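Local coordinates for protein uracil-DNA glycosylase (Sulfolobus tokodaii str. 7, PDB 4ZBY) that belongs to the uracil-DNA glycosylase superfamily, carries an iron/sulfur cluster and holds uracil in a pocket at the end of its central beta sheet, at residues G31-A43 with I113-S125. Residues are numbered along the deposited sequence; the frame is centred on the assembly and turned at random.
Sequences GYPKAEIMFVGEA and IMPKIIVTLGRHS. With URA (uracil), chain C.
Two neighbouring parallel strands, Ile37-Gly41 and Ile117-Leu121, form the centre of the sheet in this UDG-like alpha/beta fold, and the first of them runs out into the uracil pocket. Their backbones are joined by alternating bonds: Ile117 N to Glu36 O, Met38 N to Ile117 O, Val119 N to Met38 O, Val40 N to Val119 O and Leu121 N to Val40 O, all 2.8 to 2.9 Å. On the face of Ile37 and Phe39, which helix 58-71 covers, the Phe39 ring lies alongside Val119, its CD1 3.6 Å from Val119 CB; the beta-branched valine sets CB and both its methyls against the CD1-CE1 side of the ring, and its CG2 also meets Ile37 CG2. On the other face the unbranched Met38 runs fully extended from a CG set anti to the backbone N (chi1 179°), which carries SD past the Pro115 ring to within 4.1 Å of Ile113 CD1. Val40 CG2 packs there on Ile118 CG2. Where the strands end, Val40 O takes a second donor: Ser125 OG, in the first turn of helix 123-133, approaches at 3.0 Å from the opposite face of the carbonyl plane to Leu121 N, tying the helix start to the strand. Gly41 suits the pocket because its CA carries no CB, leaving room for uracil O2, which accepts a 2.9 Å bond from Glu42 N. The extended Glu42 side chain lays its carboxylate over one face of the His124 imidazole, the planes 25° apart; Glu42 CD lies 3.2 Å from His124 ND1, which instead hydrogen-bonds a water in the ring plane at 2.8 Å.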
loop_
_atom_site.group_PDB
_atom_site.type_symbol
_atom_site.label_atom_id
_atom_site.label_comp_id
_atom_site.label_asym_id
_atom_site.label_seq_id
_atom_site.Cartn_x
_atom_site.Cartn_y
_atom_site.Cartn_z
ATOM N N GLY A 31 6.911 9.348 0.688
ATOM C CA GLY A 31 7.635 8.847 1.827
ATOM C C GLY A 31 9.104 8.658 1.565
ATOM O O GLY A 31 9.641 9.088 0.538
ATOM N N TYR A 32 9.762 8.030 2.529
ATOM C CA TYR A 32 11.211 7.887 2.521
ATOM C C TYR A 32 11.667 6.878 1.480
ATOM O O TYR A 32 11.175 5.757 1.464
ATOM C CB TYR A 32 11.647 7.453 3.913
ATOM C CG TYR A 32 13.125 7.391 4.129
ATOM C CD1 TYR A 32 13.680 6.373 4.893
ATOM C CD2 TYR A 32 13.971 8.375 3.620
ATOM C CE1 TYR A 32 15.043 6.322 5.134
ATOM C CE2 TYR A 32 15.344 8.313 3.863
ATOM C CZ TYR A 32 15.858 7.281 4.608
ATOM O OH TYR A 32 17.222 7.234 4.859
ATOM N N PRO A 33 12.580 7.272 0.587
ATOM C CA PRO A 33 13.003 6.341 -0.463
ATOM C C PRO A 33 13.748 5.130 0.063
ATOM O O PRO A 33 13.887 4.167 -0.693
ATOM C CB PRO A 33 13.936 7.198 -1.327
ATOM C CG PRO A 33 13.351 8.542 -1.201
ATOM C CD PRO A 33 12.952 8.658 0.252
ATOM N N LYS A 34 14.237 5.199 1.296
ATOM C CA LYS A 34 14.920 4.061 1.925
ATOM C C LYS A 34 14.079 3.547 3.096
ATOM O O LYS A 34 14.592 2.961 4.067
ATOM C CB LYS A 34 16.331 4.454 2.362
ATOM C CG LYS A 34 17.200 4.886 1.176
ATOM C CD LYS A 34 18.657 5.104 1.541
ATOM C CE LYS A 34 19.501 5.285 0.276
ATOM N NZ LYS A 34 20.927 5.540 0.603
ATOM N N ALA A 35 12.760 3.716 2.980
ATOM C CA ALA A 35 11.848 3.165 3.994
ATOM C C ALA A 35 12.056 1.671 4.222
ATOM O O ALA A 35 12.183 0.883 3.282
ATOM C CB ALA A 35 10.382 3.412 3.603
ATOM N N GLU A 36 12.082 1.285 5.486
ATOM C CA GLU A 36 12.040 -0.156 5.777
ATOM C C GLU A 36 10.643 -0.729 5.649
ATOM O O GLU A 36 10.497 -1.934 5.414
ATOM C CB GLU A 36 12.583 -0.428 7.161
ATOM C CG GLU A 36 14.085 -0.231 7.185
ATOM C CD GLU A 36 14.695 -0.578 8.521
ATOM O OE1 GLU A 36 13.935 -0.902 9.453
ATOM O OE2 GLU A 36 15.936 -0.542 8.622
ATOM N N ILE A 37 9.619 0.098 5.844
ATOM C CA ILE A 37 8.233 -0.376 5.707
ATOM C C ILE A 37 7.498 0.382 4.614
ATOM O O ILE A 37 7.443 1.611 4.589
ATOM C CB ILE A 37 7.439 -0.236 7.016
ATOM C CG1 ILE A 37 8.232 -0.824 8.189
ATOM C CG2 ILE A 37 6.038 -0.863 6.848
ATOM C CD1 ILE A 37 7.549 -0.702 9.567
ATOM N N MET A 38 6.911 -0.374 3.710
ATOM C CA MET A 38 6.165 0.200 2.609
ATOM C C MET A 38 4.713 -0.242 2.797
ATOM O O MET A 38 4.455 -1.423 3.056
ATOM C CB MET A 38 6.772 -0.278 1.278
ATOM C CG MET A 38 6.111 0.213 0.029
ATOM S SD MET A 38 7.158 -0.318 -1.383
ATOM C CE MET A 38 6.138 0.371 -2.659
ATOM N N PHE A 39 3.773 0.699 2.729
ATOM C CA PHE A 39 2.330 0.392 2.847
ATOM C C PHE A 39 1.699 0.516 1.484
ATOM O O PHE A 39 1.923 1.500 0.784
ATOM C CB PHE A 39 1.644 1.364 3.824
ATOM C CG PHE A 39 2.156 1.242 5.222
ATOM C CD1 PHE A 39 1.533 0.386 6.122
ATOM C CD2 PHE A 39 3.295 1.914 5.599
ATOM C CE1 PHE A 39 2.028 0.232 7.410
ATOM C CE2 PHE A 39 3.810 1.774 6.890
ATOM C CZ PHE A 39 3.169 0.935 7.788
ATOM N N VAL A 40 0.907 -0.470 1.107
ATOM C CA VAL A 40 0.241 -0.414 -0.200
ATOM C C VAL A 40 -1.242 -0.626 -0.042
ATOM O O VAL A 40 -1.673 -1.691 0.399
ATOM C CB VAL A 40 0.792 -1.492 -1.172
ATOM C CG1 VAL A 40 0.202 -1.317 -2.577
ATOM C CG2 VAL A 40 2.318 -1.439 -1.222
ATOM N N GLY A 41 -2.020 0.389 -0.410
ATOM C CA GLY A 41 -3.469 0.253 -0.416
ATOM C C GLY A 41 -4.039 -0.068 -1.783
ATOM O O GLY A 41 -3.345 -0.497 -2.699
ATOM N N GLU A 42 -5.347 0.134 -1.904
ATOM C CA GLU A 42 -6.089 -0.177 -3.125
ATOM C C GLU A 42 -5.992 0.938 -4.181
ATOM O O GLU A 42 -5.396 0.761 -5.255
ATOM C CB GLU A 42 -7.558 -0.430 -2.775
ATOM C CG GLU A 42 -8.448 -0.671 -3.999
ATOM C CD GLU A 42 -9.920 -0.809 -3.642
ATOM O OE1 GLU A 42 -10.257 -0.833 -2.431
ATOM O OE2 GLU A 42 -10.738 -0.890 -4.586
ATOM N N ALA A 43 -6.610 2.067 -3.870
ATOM C CA ALA A 43 -6.656 3.209 -4.781
ATOM C C ALA A 43 -7.050 4.438 -3.982
ATOM O O ALA A 43 -7.652 4.318 -2.898
ATOM C CB ALA A 43 -7.647 2.950 -5.948
ATOM N N ILE A 113 12.816 0.983 -3.794
ATOM C CA ILE A 113 12.837 1.048 -2.342
ATOM C C ILE A 113 13.403 -0.216 -1.676
ATOM O O ILE A 113 14.179 -0.114 -0.721
ATOM C CB ILE A 113 11.424 1.347 -1.820
ATOM C CG1 ILE A 113 10.991 2.738 -2.305
ATOM C CG2 ILE A 113 11.408 1.341 -0.309
ATOM C CD1 ILE A 113 9.504 2.989 -2.181
ATOM N N MET A 114 13.023 -1.391 -2.180
ATOM C CA MET A 114 13.398 -2.673 -1.573
ATOM C C MET A 114 13.192 -2.683 -0.070
ATOM O O MET A 114 14.129 -2.967 0.698
ATOM C CB MET A 114 14.857 -3.039 -1.917
ATOM C CG MET A 114 15.047 -3.304 -3.401
ATOM S SD MET A 114 14.053 -4.703 -3.969
ATOM C CE MET A 114 14.870 -6.021 -3.045
ATOM N N PRO A 115 11.958 -2.418 0.367
ATOM C CA PRO A 115 11.684 -2.365 1.807
ATOM C C PRO A 115 11.869 -3.716 2.508
ATOM O O PRO A 115 11.773 -4.806 1.887
ATOM C CB PRO A 115 10.229 -1.923 1.851
ATOM C CG PRO A 115 9.635 -2.580 0.599
ATOM C CD PRO A 115 10.719 -2.426 -0.434
ATOM N N LYS A 116 12.155 -3.653 3.805
ATOM C CA LYS A 116 12.188 -4.857 4.631
ATOM C C LYS A 116 10.805 -5.523 4.680
ATOM O O LYS A 116 10.687 -6.755 4.698
ATOM C CB LYS A 116 12.637 -4.500 6.062
ATOM C CG LYS A 116 12.715 -5.706 7.006
ATOM C CD LYS A 116 13.205 -5.263 8.403
ATOM C CE LYS A 116 13.506 -6.464 9.301
ATOM N NZ LYS A 116 13.988 -6.050 10.654
ATOM N N ILE A 117 9.783 -4.689 4.780
ATOM C CA ILE A 117 8.407 -5.147 4.953
ATOM C C ILE A 117 7.496 -4.411 3.992
ATOM O O ILE A 117 7.596 -3.174 3.864
ATOM C CB ILE A 117 7.917 -4.896 6.393
ATOM C CG1 ILE A 117 8.757 -5.666 7.403
ATOM C CG2 ILE A 117 6.410 -5.225 6.564
ATOM C CD1 ILE A 117 8.639 -5.142 8.804
ATOM N N ILE A 118 6.613 -5.156 3.320
ATOM C CA ILE A 118 5.486 -4.539 2.638
ATOM C C ILE A 118 4.213 -4.904 3.376
ATOM O O ILE A 118 3.899 -6.082 3.524
ATOM C CB ILE A 118 5.360 -4.985 1.177
ATOM C CG1 ILE A 118 6.567 -4.504 0.367
ATOM C CG2 ILE A 118 4.079 -4.416 0.572
ATOM C CD1 ILE A 118 6.674 -5.153 -1.014
ATOM N N VAL A 119 3.494 -3.894 3.854
ATOM C CA VAL A 119 2.186 -4.129 4.469
ATOM C C VAL A 119 1.119 -3.928 3.400
ATOM O O VAL A 119 0.993 -2.822 2.867
ATOM C CB VAL A 119 1.951 -3.160 5.644
ATOM C CG1 VAL A 119 0.604 -3.397 6.287
ATOM C CG2 VAL A 119 3.080 -3.303 6.664
ATOM N N THR A 120 0.399 -4.999 3.059
ATOM C CA THR A 120 -0.615 -4.896 2.007
ATOM C C THR A 120 -1.950 -4.723 2.703
ATOM O O THR A 120 -2.499 -5.639 3.330
ATOM C CB THR A 120 -0.635 -6.099 1.024
ATOM O OG1 THR A 120 -0.740 -7.322 1.743
ATOM C CG2 THR A 120 0.655 -6.169 0.205
ATOM N N LEU A 121 -2.461 -3.508 2.578
ATOM C CA LEU A 121 -3.685 -3.092 3.241
ATOM C C LEU A 121 -4.876 -3.439 2.366
ATOM O O LEU A 121 -5.183 -2.717 1.408
ATOM C CB LEU A 121 -3.658 -1.570 3.515
ATOM C CG LEU A 121 -2.492 -1.021 4.352
ATOM C CD1 LEU A 121 -2.431 0.515 4.201
ATOM C CD2 LEU A 121 -2.663 -1.438 5.819
ATOM N N GLY A 122 -5.534 -4.549 2.689
ATOM C CA GLY A 122 -6.774 -4.917 2.012
ATOM C C GLY A 122 -6.573 -5.941 0.905
ATOM O O GLY A 122 -5.434 -6.297 0.567
ATOM N N ARG A 123 -7.682 -6.372 0.304
ATOM C CA ARG A 123 -7.650 -7.511 -0.591
ATOM C C ARG A 123 -7.017 -7.226 -1.937
ATOM O O ARG A 123 -6.457 -8.125 -2.547
ATOM C CB ARG A 123 -9.070 -8.056 -0.818
ATOM C CG ARG A 123 -10.055 -7.067 -1.471
ATOM C CD ARG A 123 -11.428 -7.714 -1.579
ATOM N NE ARG A 123 -12.442 -6.875 -2.242
ATOM C CZ ARG A 123 -12.761 -6.958 -3.535
ATOM N NH1 ARG A 123 -12.130 -7.811 -4.334
ATOM N NH2 ARG A 123 -13.733 -6.197 -4.038
ATOM N N HIS A 124 -7.150 -6.012 -2.449
ATOM C CA HIS A 124 -6.648 -5.750 -3.792
ATOM C C HIS A 124 -5.130 -5.740 -3.812
ATOM O O HIS A 124 -4.506 -6.362 -4.676
ATOM C CB HIS A 124 -7.192 -4.424 -4.320
ATOM C CG HIS A 124 -8.663 -4.456 -4.576
ATOM N ND1 HIS A 124 -9.595 -4.024 -3.659
ATOM C CD2 HIS A 124 -9.365 -4.926 -5.634
ATOM C CE1 HIS A 124 -10.808 -4.201 -4.151
ATOM N NE2 HIS A 124 -10.696 -4.740 -5.352
ATOM N N SER A 125 -4.544 -5.019 -2.873
ATOM C CA SER A 125 -3.092 -4.910 -2.854
ATOM C C SER A 125 -2.495 -6.258 -2.463
ATOM O O SER A 125 -1.457 -6.674 -3.002
ATOM C CB SER A 125 -2.636 -3.799 -1.890
ATOM O OG SER A 125 -3.025 -4.130 -0.576
HETATM N N1 URA C . -7.897 3.929 0.382
HETATM C C2 URA C . -6.790 3.385 -0.171
HETATM O O2 URA C . -6.740 2.233 -0.562
HETATM N N3 URA C . -5.793 4.233 -0.450
HETATM C C4 URA C . -5.787 5.564 -0.230
HETATM O O4 URA C . -4.777 6.205 -0.467
HETATM C C5 URA C . -6.952 6.095 0.359
HETATM C C6 URA C . -7.983 5.272 0.663
HETATM O O HOH W 1 14.494 0.376 1.977
HETATM O O HOH W 2 -8.639 -3.528 -1.074
#